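Local coordinates for Non-structural protein 11 (PDB 5EYI) that probably cleaves viral RNA at uridylates as the arterivirus nsp11 endoribonuclease, degrading polyuridine tracts so that host sensors of double-stranded RNA stay inactive, at residues R57-H60 against K61-A65; E116-D119 against D120-E124. The protein carries 1 engineered substitution. One frame throughout, in Å; residues are numbered along the deposited sequence.

How the contacts relate
Contact 1 and contact 2 come one after the other along the chain and lie in different parts of it. Residues 57-65 belong to the N-terminal region and include the 60-63 turn that leads into strand 64-67 of a mixed sheet. Residues 116-124 belong to the C-terminal NendoU endoribonuclease region and carry the loop after helix 109-112 into the first turn of helix 120-128. Their centres are 29 Å apart and their nearest atoms about 15 Å, so neither touches the other. Both are local surface structures. The Tyr117 side chain of contact 2 is about 12 Å from the side chains of His131 and His146, predicted active-site residues; contact 1 lies away from them.

Contact 1. Residues R57-H60 against K61-A65; sequences RPIH and KYSRA
The hydroxyl of Ser63 reaches back across a tight turn to the backbone of Ile59 and His60. Ser63 OG accepts from Ile59 N at 3.0 Å, and more weakly from His60 N at 3.1 Å. Its first torsion (chi1 -69°) sets OG beside its own backbone N and anti to the carbonyl carbon, and CB points toward the preceding residues. A further hydrogen bond joins this hydroxyl to Thr90 OG1 on strand 85-93.

The backbone closes the turn. Residues 60-63 form a type I beta turn, in which Ser63 N donates to His60 O at 3.1 Å.

A side-chain-to-backbone bond adds to it from the imidazole of His60. CG stands anti to the backbone N (chi1 -163°), which brings ND1 round to the amide of Tyr62; Tyr62 N donates to His60 ND1 at 3.3 Å, lying in the ring plane at its edge.

Among the van der Waals contacts, His60 and Tyr62 lie side by side and point the same way, their ring planes 40° apart in an oblique pairing. The closest atoms of the two rings are His60 CE1 and Tyr62 CD2, 3.7 Å apart. Pro58 CB meets Ser63 CB at 4.0 Å, while Ile59 CG1 passes 3.6 Å from Ser63 OG. Beyond the turn, both aromatic side chains touch Ala97 on strand 96-98.

As acceptor from Tyr62 N, His60 ND1 is probably unprotonated, consistent with a neutral ring carrying its proton on NE2. With OG accepting from Ile59 N and, weakly, from His60 N, and ND1 from Tyr62 N, side chains supply the acceptors for three backbone N-H groups in the connection between strands 51-55 and 64-67.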
# COMPACT_ATOMS: atom_id res chain seq x y z
N ARG A 57 -30.16 -14.04 14.61
CA ARG A 57 -29.94 -13.43 15.92
C ARG A 57 -28.71 -14.06 16.55
O ARG A 57 -28.37 -15.20 16.22
CB ARG A 57 -31.15 -13.70 16.82
CG ARG A 57 -32.48 -13.27 16.24
CD ARG A 57 -33.62 -13.60 17.19
NE ARG A 57 -33.65 -12.73 18.35
CZ ARG A 57 -34.56 -12.78 19.33
NH1 ARG A 57 -35.54 -13.68 19.32
NH2 ARG A 57 -34.48 -11.92 20.34
N PRO A 58 -28.07 -13.36 17.50
CA PRO A 58 -26.87 -13.94 18.13
C PRO A 58 -27.21 -15.20 18.91
O PRO A 58 -28.28 -15.26 19.52
CB PRO A 58 -26.36 -12.83 19.07
CG PRO A 58 -27.25 -11.66 18.90
CD PRO A 58 -28.46 -12.07 18.10
N ILE A 59 -26.33 -16.20 18.87
CA ILE A 59 -26.53 -17.46 19.60
C ILE A 59 -25.48 -17.72 20.68
O ILE A 59 -25.61 -18.68 21.42
CB ILE A 59 -26.61 -18.67 18.65
CG1 ILE A 59 -25.28 -18.91 17.91
CG2 ILE A 59 -27.75 -18.49 17.65
CD1 ILE A 59 -25.28 -20.19 17.09
N HIS A 60 -24.47 -16.87 20.77
CA HIS A 60 -23.35 -17.05 21.70
C HIS A 60 -22.67 -15.70 21.85
O HIS A 60 -22.87 -14.83 21.01
CB HIS A 60 -22.36 -18.08 21.13
CG HIS A 60 -21.41 -18.65 22.14
ND1 HIS A 60 -20.21 -18.05 22.46
CD2 HIS A 60 -21.47 -19.78 22.88
CE1 HIS A 60 -19.58 -18.78 23.37
NE2 HIS A 60 -20.32 -19.84 23.63
N LYS A 61 -21.87 -15.54 22.91
CA LYS A 61 -21.06 -14.32 23.11
C LYS A 61 -20.08 -14.02 21.97
O LYS A 61 -19.69 -12.87 21.76
CB LYS A 61 -20.29 -14.43 24.45
CG LYS A 61 -19.42 -13.23 24.84
CD LYS A 61 -20.17 -11.89 24.80
CE LYS A 61 -19.27 -10.69 25.10
NZ LYS A 61 -19.12 -10.43 26.56
N TYR A 62 -19.70 -15.05 21.22
CA TYR A 62 -18.73 -14.97 20.15
C TYR A 62 -19.41 -14.96 18.78
O TYR A 62 -18.73 -15.03 17.76
CB TYR A 62 -17.77 -16.17 20.23
CG TYR A 62 -16.88 -16.26 21.46
CD1 TYR A 62 -16.44 -15.11 22.15
CD2 TYR A 62 -16.42 -17.50 21.90
CE1 TYR A 62 -15.60 -15.21 23.25
CE2 TYR A 62 -15.58 -17.61 23.00
CZ TYR A 62 -15.17 -16.47 23.68
OH TYR A 62 -14.34 -16.59 24.77
N SER A 63 -20.75 -14.89 18.76
CA SER A 63 -21.48 -14.60 17.53
C SER A 63 -21.01 -13.24 17.02
O SER A 63 -21.01 -12.26 17.75
CB SER A 63 -22.99 -14.56 17.76
OG SER A 63 -23.48 -15.85 18.02
N ARG A 64 -20.58 -13.23 15.76
CA ARG A 64 -20.06 -12.04 15.10
C ARG A 64 -21.18 -11.52 14.20
O ARG A 64 -21.66 -12.24 13.32
CB ARG A 64 -18.82 -12.42 14.28
CG ARG A 64 -18.37 -11.44 13.20
CD ARG A 64 -17.79 -10.18 13.80
NE ARG A 64 -16.58 -10.48 14.55
CZ ARG A 64 -16.02 -9.67 15.44
NH1 ARG A 64 -16.53 -8.46 15.67
NH2 ARG A 64 -14.93 -10.06 16.08
N ALA A 65 -21.57 -10.27 14.42
CA ALA A 65 -22.52 -9.57 13.57
C ALA A 65 -21.86 -9.23 12.23
O ALA A 65 -20.85 -8.54 12.19
CB ALA A 65 -23.00 -8.29 14.25

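Contact 2. Residues E116-D119 against D120-E124; sequences EYLD and DRERE
Tyr117 lays one ring face over the backbone of Arg123, in a CH-pi contact with Arg123 CA 3.8 Å from the ring centroid, 11° off the ring normal. The arginine chain, bent near its end, crosses the tyrosine at about a right angle and brings one face of its guanidinium to Tyr117 CD2, 3.6 Å from Arg123 CZ. The two planes are 64° apart, so this is no parallel stack. At the far end of the ring, a water joins Tyr117 OH to Arg123 O, to which it donates. Glu122 CG lies near the ring edge, 3.9 Å from Tyr117 CD1.

Leu118 follows with its amide: Leu118 N donates to Glu122 OE1 at 2.9 Å, nearly in line with the carboxylate C-O bond. The extended chain of Glu122 carries the carboxylate back to the segment before the helix. The same OE1 forms a salt bridge with Arg109, and OE2 accepts from Leu185 N, leaving the buried carboxylate held at both oxygens and probably stabilised as an anion.

Asp119 is the N-cap. Its OD1 accepts from Glu122 N at 2.9 Å, a bond made possible by a chi1 of 58° that sets CG between the backbone N and the carbonyl carbon. Asp119 O accepts from Arg123 N, the first backbone bond of the helix, and weakly from Glu122 N. OD2 is hydrogen-bonded to Tyr184 OH.

The cap thus ends the loop from helix 109-112 and begins helix 120-128. Arg109 ties the two helices together through Glu122, while Tyr184, Leu185 and Glu189, the salt-bridge partner of Arg121, border the helix start from the chain between strands 173-180 and 198-205.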
# COMPACT_ATOMS: atom_id res chain seq x y z
N GLU A 116 -24.39 -0.48 -9.10
CA GLU A 116 -24.79 0.82 -8.60
C GLU A 116 -24.14 1.08 -7.25
O GLU A 116 -23.81 0.15 -6.51
CB GLU A 116 -26.31 0.88 -8.43
CG GLU A 116 -27.12 0.48 -9.67
CD GLU A 116 -26.84 1.37 -10.87
OE1 GLU A 116 -26.73 2.61 -10.71
OE2 GLU A 116 -26.74 0.83 -12.00
N TYR A 117 -23.96 2.35 -6.94
CA TYR A 117 -23.59 2.79 -5.60
C TYR A 117 -24.71 2.42 -4.64
O TYR A 117 -25.88 2.41 -5.01
CB TYR A 117 -23.38 4.30 -5.58
CG TYR A 117 -22.18 4.77 -6.37
CD1 TYR A 117 -20.89 4.47 -5.95
CD2 TYR A 117 -22.34 5.53 -7.53
CE1 TYR A 117 -19.78 4.91 -6.66
CE2 TYR A 117 -21.24 5.97 -8.25
CZ TYR A 117 -19.96 5.67 -7.81
OH TYR A 117 -18.88 6.10 -8.53
N LEU A 118 -24.36 2.07 -3.41
CA LEU A 118 -25.39 1.73 -2.42
C LEU A 118 -26.07 2.97 -1.89
O LEU A 118 -27.22 2.90 -1.48
CB LEU A 118 -24.82 0.90 -1.27
CG LEU A 118 -24.21 -0.46 -1.65
CD1 LEU A 118 -23.83 -1.22 -0.39
CD2 LEU A 118 -25.15 -1.29 -2.50
N ASP A 119 -25.38 4.11 -1.90
CA ASP A 119 -25.95 5.38 -1.44
C ASP A 119 -25.07 6.56 -1.87
O ASP A 119 -24.02 6.36 -2.51
CB ASP A 119 -26.15 5.35 0.09
CG ASP A 119 -24.87 5.07 0.88
OD1 ASP A 119 -23.77 5.41 0.42
OD2 ASP A 119 -24.98 4.53 1.99
N ASP A 120 -25.49 7.77 -1.52
CA ASP A 120 -24.73 8.99 -1.84
C ASP A 120 -23.38 9.05 -1.16
O ASP A 120 -22.43 9.62 -1.71
CB ASP A 120 -25.50 10.26 -1.43
CG ASP A 120 -26.61 10.61 -2.37
OD1 ASP A 120 -26.48 10.38 -3.60
OD2 ASP A 120 -27.62 11.14 -1.87
N ARG A 121 -23.30 8.50 0.05
CA ARG A 121 -22.04 8.50 0.77
C ARG A 121 -20.96 7.72 0.00
O ARG A 121 -19.81 8.17 -0.08
CB ARG A 121 -22.24 7.93 2.17
CG ARG A 121 -21.13 8.29 3.14
CD ARG A 121 -21.31 7.54 4.45
NE ARG A 121 -20.14 7.69 5.31
CZ ARG A 121 -19.88 6.94 6.39
NH1 ARG A 121 -20.70 5.96 6.77
NH2 ARG A 121 -18.77 7.16 7.09
N GLU A 122 -21.33 6.59 -0.60
CA GLU A 122 -20.39 5.81 -1.40
C GLU A 122 -19.98 6.54 -2.67
O GLU A 122 -18.79 6.59 -3.01
CB GLU A 122 -20.98 4.43 -1.75
CG GLU A 122 -19.94 3.50 -2.34
CD GLU A 122 -20.43 2.08 -2.53
OE1 GLU A 122 -21.53 1.88 -3.10
OE2 GLU A 122 -19.69 1.16 -2.13
N ARG A 123 -20.96 7.10 -3.37
CA ARG A 123 -20.72 7.97 -4.53
C ARG A 123 -19.68 9.04 -4.21
O ARG A 123 -18.75 9.27 -4.98
CB ARG A 123 -22.04 8.61 -4.97
CG ARG A 123 -21.98 9.49 -6.20
CD ARG A 123 -23.38 9.95 -6.60
NE ARG A 123 -24.17 8.92 -7.29
CZ ARG A 123 -24.05 8.57 -8.57
NH1 ARG A 123 -23.13 9.13 -9.38
NH2 ARG A 123 -24.85 7.62 -9.07
N GLU A 124 -19.85 9.67 -3.05
CA GLU A 124 -18.96 10.73 -2.57
C GLU A 124 -17.54 10.21 -2.32
O GLU A 124 -16.56 10.87 -2.73
CB GLU A 124 -19.55 11.40 -1.32
CG GLU A 124 -18.60 12.32 -0.56
CD GLU A 124 -19.34 13.31 0.34
OE1 GLU A 124 -19.88 12.89 1.39
O HOH W 1 -18.87 8.93 -7.92